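Local coordinates for mandelate racemase / muconate lactonizing enzyme family protein (Agrobacterium tumefaciens, PDB 4DXK), which probably acts as a lyase or isomerase of the enolase superfamily, mandelate racemase subgroup, with a metal ion bound in its barrel domain, at residues P58-L64 with L91-F95. Residues are numbered along the deposited sequence; the frame is centred on the assembly and turned at random.
Sequences PLQIDLL and LWDIF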
ATOM      1  N   PRO A  58      23.505 -27.277  29.664  1.00  8.85           N
ATOM      2  CA  PRO A  58      22.067 -27.097  29.434  1.00  9.14           C
ATOM      3  C   PRO A  58      21.572 -25.697  29.788  1.00  9.05           C
ATOM      4  O   PRO A  58      20.473 -25.342  29.362  1.00  9.27           O
ATOM      5  CB  PRO A  58      21.442 -28.129  30.380  1.00 10.57           C
ATOM      6  CG  PRO A  58      22.445 -28.211  31.523  1.00  9.90           C
ATOM      7  CD  PRO A  58      23.781 -28.134  30.835  1.00  9.49           C
ATOM      8  N   LEU A  59      22.342 -24.932  30.560  1.00  9.15           N
ATOM      9  CA  LEU A  59      21.901 -23.599  30.969  1.00  9.50           C
ATOM     10  C   LEU A  59      21.993 -22.556  29.852  1.00  8.46           C
ATOM     11  O   LEU A  59      21.440 -21.461  29.987  1.00  8.97           O
ATOM     12  CB  LEU A  59      22.677 -23.106  32.196  1.00 11.18           C
ATOM     13  CG  LEU A  59      22.532 -23.909  33.487  1.00 16.51           C
ATOM     14  CD1 LEU A  59      23.300 -23.236  34.625  1.00 18.21           C
ATOM     15  CD2 LEU A  59      21.072 -24.080  33.842  1.00 19.06           C
ATOM     16  N   GLN A  60      22.706 -22.863  28.769  1.00  8.41           N
ATOM     17  CA  GLN A  60      22.762 -21.944  27.624  1.00  8.85           C
ATOM     18  C   GLN A  60      21.530 -22.157  26.758  1.00  7.93           C
ATOM     19  O   GLN A  60      21.616 -22.678  25.644  1.00  8.70           O
ATOM     20  CB  GLN A  60      24.041 -22.170  26.822  1.00  9.03           C
ATOM     21  CG  GLN A  60      25.320 -21.891  27.616  1.00 10.24           C
ATOM     22  CD  GLN A  60      26.558 -22.138  26.802  1.00 11.19           C
ATOM     23  OE1 GLN A  60      26.911 -23.282  26.527  1.00 13.92           O
ATOM     24  NE2 GLN A  60      27.218 -21.068  26.378  1.00 14.08           N
ATOM     25  N   ILE A  61      20.366 -21.795  27.292  1.00  7.59           N
ATOM     26  CA  ILE A  61      19.093 -22.183  26.686  1.00  7.70           C
ATOM     27  C   ILE A  61      18.863 -21.534  25.325  1.00  8.19           C
ATOM     28  O   ILE A  61      18.547 -22.212  24.347  1.00  8.84           O
ATOM     29  CB  ILE A  61      17.901 -21.921  27.635  1.00  7.42           C
ATOM     30  CG1 ILE A  61      18.070 -22.728  28.926  1.00  9.23           C
ATOM     31  CG2 ILE A  61      16.575 -22.271  26.954  1.00  9.33           C
ATOM     32  CD1 ILE A  61      16.881 -22.627  29.881  1.00 10.50           C
ATOM     33  N   ASP A  62      19.034 -20.219  25.254  1.00  8.02           N
ATOM     34  CA  ASP A  62      18.860 -19.513  23.988  1.00  8.26           C
ATOM     35  C   ASP A  62      19.829 -20.034  22.932  1.00  8.32           C
ATOM     36  O   ASP A  62      19.463 -20.182  21.760  1.00  8.98           O
ATOM     37  CB  ASP A  62      19.047 -18.008  24.178  1.00 10.06           C
ATOM     38  CG  ASP A  62      17.834 -17.353  24.799  1.00 10.00           C
ATOM     39  OD1 ASP A  62      16.693 -17.673  24.393  1.00 11.53           O
ATOM     40  OD2 ASP A  62      18.012 -16.513  25.702  1.00 11.44           O
ATOM     41  N   LEU A  63      21.057 -20.335  23.339  1.00  8.05           N
ATOM     42  CA  LEU A  63      22.051 -20.845  22.401  1.00  8.90           C
ATOM     43  C   LEU A  63      21.679 -22.240  21.884  1.00  8.98           C
ATOM     44  O   LEU A  63      21.769 -22.515  20.683  1.00  8.75           O
ATOM     45  CB  LEU A  63      23.434 -20.883  23.053  1.00  9.64           C
ATOM     46  CG  LEU A  63      24.571 -21.396  22.171  1.00  9.95           C
ATOM     47  CD1 LEU A  63      24.767 -20.490  20.962  1.00 13.34           C
ATOM     48  CD2 LEU A  63      25.857 -21.533  22.977  1.00 12.80           C
ATOM     49  N   LEU A  64      21.254 -23.124  22.780  1.00  8.85           N
ATOM     50  CA  LEU A  64      20.847 -24.466  22.373  1.00  8.75           C
ATOM     51  C   LEU A  64      19.631 -24.418  21.452  1.00  8.93           C
ATOM     52  O   LEU A  64      19.560 -25.196  20.495  1.00  8.55           O
ATOM     53  CB  LEU A  64      20.588 -25.359  23.592  1.00  8.59           C
ATOM     54  CG  LEU A  64      21.863 -25.915  24.234  1.00  8.79           C
ATOM     55  CD1 LEU A  64      21.607 -26.449  25.645  1.00 11.35           C
ATOM     56  CD2 LEU A  64      22.476 -27.012  23.358  1.00 12.44           C
ATOM     57  N   LEU A  91      14.960 -28.241  29.281  1.00  8.33           N
ATOM     58  CA  LEU A  91      16.001 -27.308  29.717  1.00  8.35           C
ATOM     59  C   LEU A  91      15.477 -26.300  30.728  1.00  7.39           C
ATOM     60  O   LEU A  91      16.153 -25.980  31.701  1.00  8.06           O
ATOM     61  CB  LEU A  91      16.639 -26.561  28.543  1.00  8.22           C
ATOM     62  CG  LEU A  91      17.362 -27.404  27.497  1.00  7.74           C
ATOM     63  CD1 LEU A  91      17.975 -26.480  26.455  1.00 11.08           C
ATOM     64  CD2 LEU A  91      18.414 -28.309  28.134  1.00 10.11           C
ATOM     65  N   TRP A  92      14.264 -25.799  30.507  1.00  7.96           N
ATOM     66  CA  TRP A  92      13.684 -24.871  31.471  1.00  7.34           C
ATOM     67  C   TRP A  92      13.451 -25.547  32.832  1.00  7.45           C
ATOM     68  O   TRP A  92      13.633 -24.932  33.883  1.00  7.96           O
ATOM     69  CB  TRP A  92      12.408 -24.233  30.898  1.00  7.19           C
ATOM     70  CG  TRP A  92      12.722 -23.139  29.929  1.00  6.75           C
ATOM     71  CD1 TRP A  92      12.798 -23.237  28.569  1.00  7.59           C
ATOM     72  CD2 TRP A  92      13.060 -21.794  30.259  1.00  7.27           C
ATOM     73  NE1 TRP A  92      13.146 -22.022  28.033  1.00  8.65           N
ATOM     74  CE2 TRP A  92      13.323 -21.123  29.051  1.00  8.11           C
ATOM     75  CE3 TRP A  92      13.176 -21.091  31.464  1.00  9.44           C
ATOM     76  CZ2 TRP A  92      13.691 -19.780  29.014  1.00  9.18           C
ATOM     77  CZ3 TRP A  92      13.542 -19.761  31.424  1.00 10.69           C
ATOM     78  CH2 TRP A  92      13.790 -19.114  30.206  1.00 10.95           C
ATOM     79  N   ASP A  93      13.048 -26.815  32.806  1.00  7.81           N
ATOM     80  CA  ASP A  93      12.896 -27.606  34.028  1.00  7.65           C
ATOM     81  C   ASP A  93      14.245 -27.738  34.756  1.00  8.64           C
ATOM     82  O   ASP A  93      14.315 -27.510  35.961  1.00  8.69           O
ATOM     83  CB  ASP A  93      12.319 -28.973  33.652  1.00  8.65           C
ATOM     84  CG  ASP A  93      11.826 -29.774  34.844  1.00  8.74           C
ATOM     85  OD1 ASP A  93      11.301 -29.195  35.830  1.00  9.61           O
ATOM     86  OD2 ASP A  93      11.962 -31.015  34.759  1.00  9.43           O
ATOM     87  N   ILE A  94      15.315 -28.066  34.028  1.00  7.98           N
ATOM     88  CA  ILE A  94      16.654 -28.117  34.628  1.00  8.60           C
ATOM     89  C   ILE A  94      17.047 -26.771  35.238  1.00  7.63           C
ATOM     90  O   ILE A  94      17.546 -26.719  36.354  1.00  9.00           O
ATOM     91  CB  ILE A  94      17.717 -28.537  33.587  1.00  8.60           C
ATOM     92  CG1 ILE A  94      17.584 -30.023  33.268  1.00  9.50           C
ATOM     93  CG2 ILE A  94      19.133 -28.222  34.065  1.00 10.46           C
ATOM     94  CD1 ILE A  94      18.278 -30.432  31.997  1.00  9.57           C
ATOM     95  N   PHE A  95      16.831 -25.686  34.498  1.00  7.94           N
ATOM     96  CA  PHE A  95      17.210 -24.350  34.949  1.00  8.53           C
ATOM     97  C   PHE A  95      16.459 -24.021  36.251  1.00  7.58           C
ATOM     98  O   PHE A  95      17.054 -23.520  37.211  1.00  9.24           O
ATOM     99  CB  PHE A  95      16.893 -23.372  33.805  1.00  8.77           C
ATOM    100  CG  PHE A  95      17.320 -21.931  34.029  1.00  9.15           C
ATOM    101  CD1 PHE A  95      18.239 -21.563  34.996  1.00 10.87           C
ATOM    102  CD2 PHE A  95      16.784 -20.942  33.211  1.00  9.66           C
ATOM    103  CE1 PHE A  95      18.600 -20.221  35.150  1.00 11.05           C
ATOM    104  CE2 PHE A  95      17.138 -19.610  33.368  1.00 11.60           C
ATOM    105  CZ  PHE A  95      18.048 -19.259  34.330  1.00 10.73           C
TER
HETATM  106  O   HOH W   1      18.953 -25.607  31.663  1.00 14.29           O
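Ile-61, in the first turn of helix 61-68, fits its side chain among Leu-91, Trp-92 and Phe-95 of helix 79-99, joining two helices of the N-terminal capping domain of the enolase superfamily fold. Its CB bond points at the partner helix, and beyond it the beta-branch divides the work. CG2 reaches the nitrogen side of the indole, 3.6 Å from NE1 of Trp-92. CG1, anti to the carbonyl carbon (chi1 -60°), passes Leu-91 CB at 4.1 Å. An extended chi2 of -175° then carries CD1 over the centre of the indole, a CH-pi contact 4.0 Å from the centroid of the five-membered ring and only 11° off its normal. The same methyl meets Phe-95 CD2 at 3.7 Å. An isoleucine suits this place because its branches reach two parts of the indole at once, and the flat indole offers the methyl a broad face. Trp-92 NE1, buried beside apolar groups, is satisfied by Ser-299 OG on helix 297-310, a barrel-domain helix.

Flanking this centre, the flexible Leu-59 sets CD2 against Phe-95 at an oblique angle to the ring, while the compact ring of Pro-58 packs its CG near Ile-94 CG2. Leu-91 suits its place by forking between Pro-58 and Leu-64, with CD2 on the proline CB and CD1 on Leu-64 CD1 at 3.7 Å. A second subunit packs Gln-105 on Phe-95. One water bridges the backbones, donating to Leu-91 O at 2.8 Å and, more weakly, to Pro-58 O at 2.8 Å.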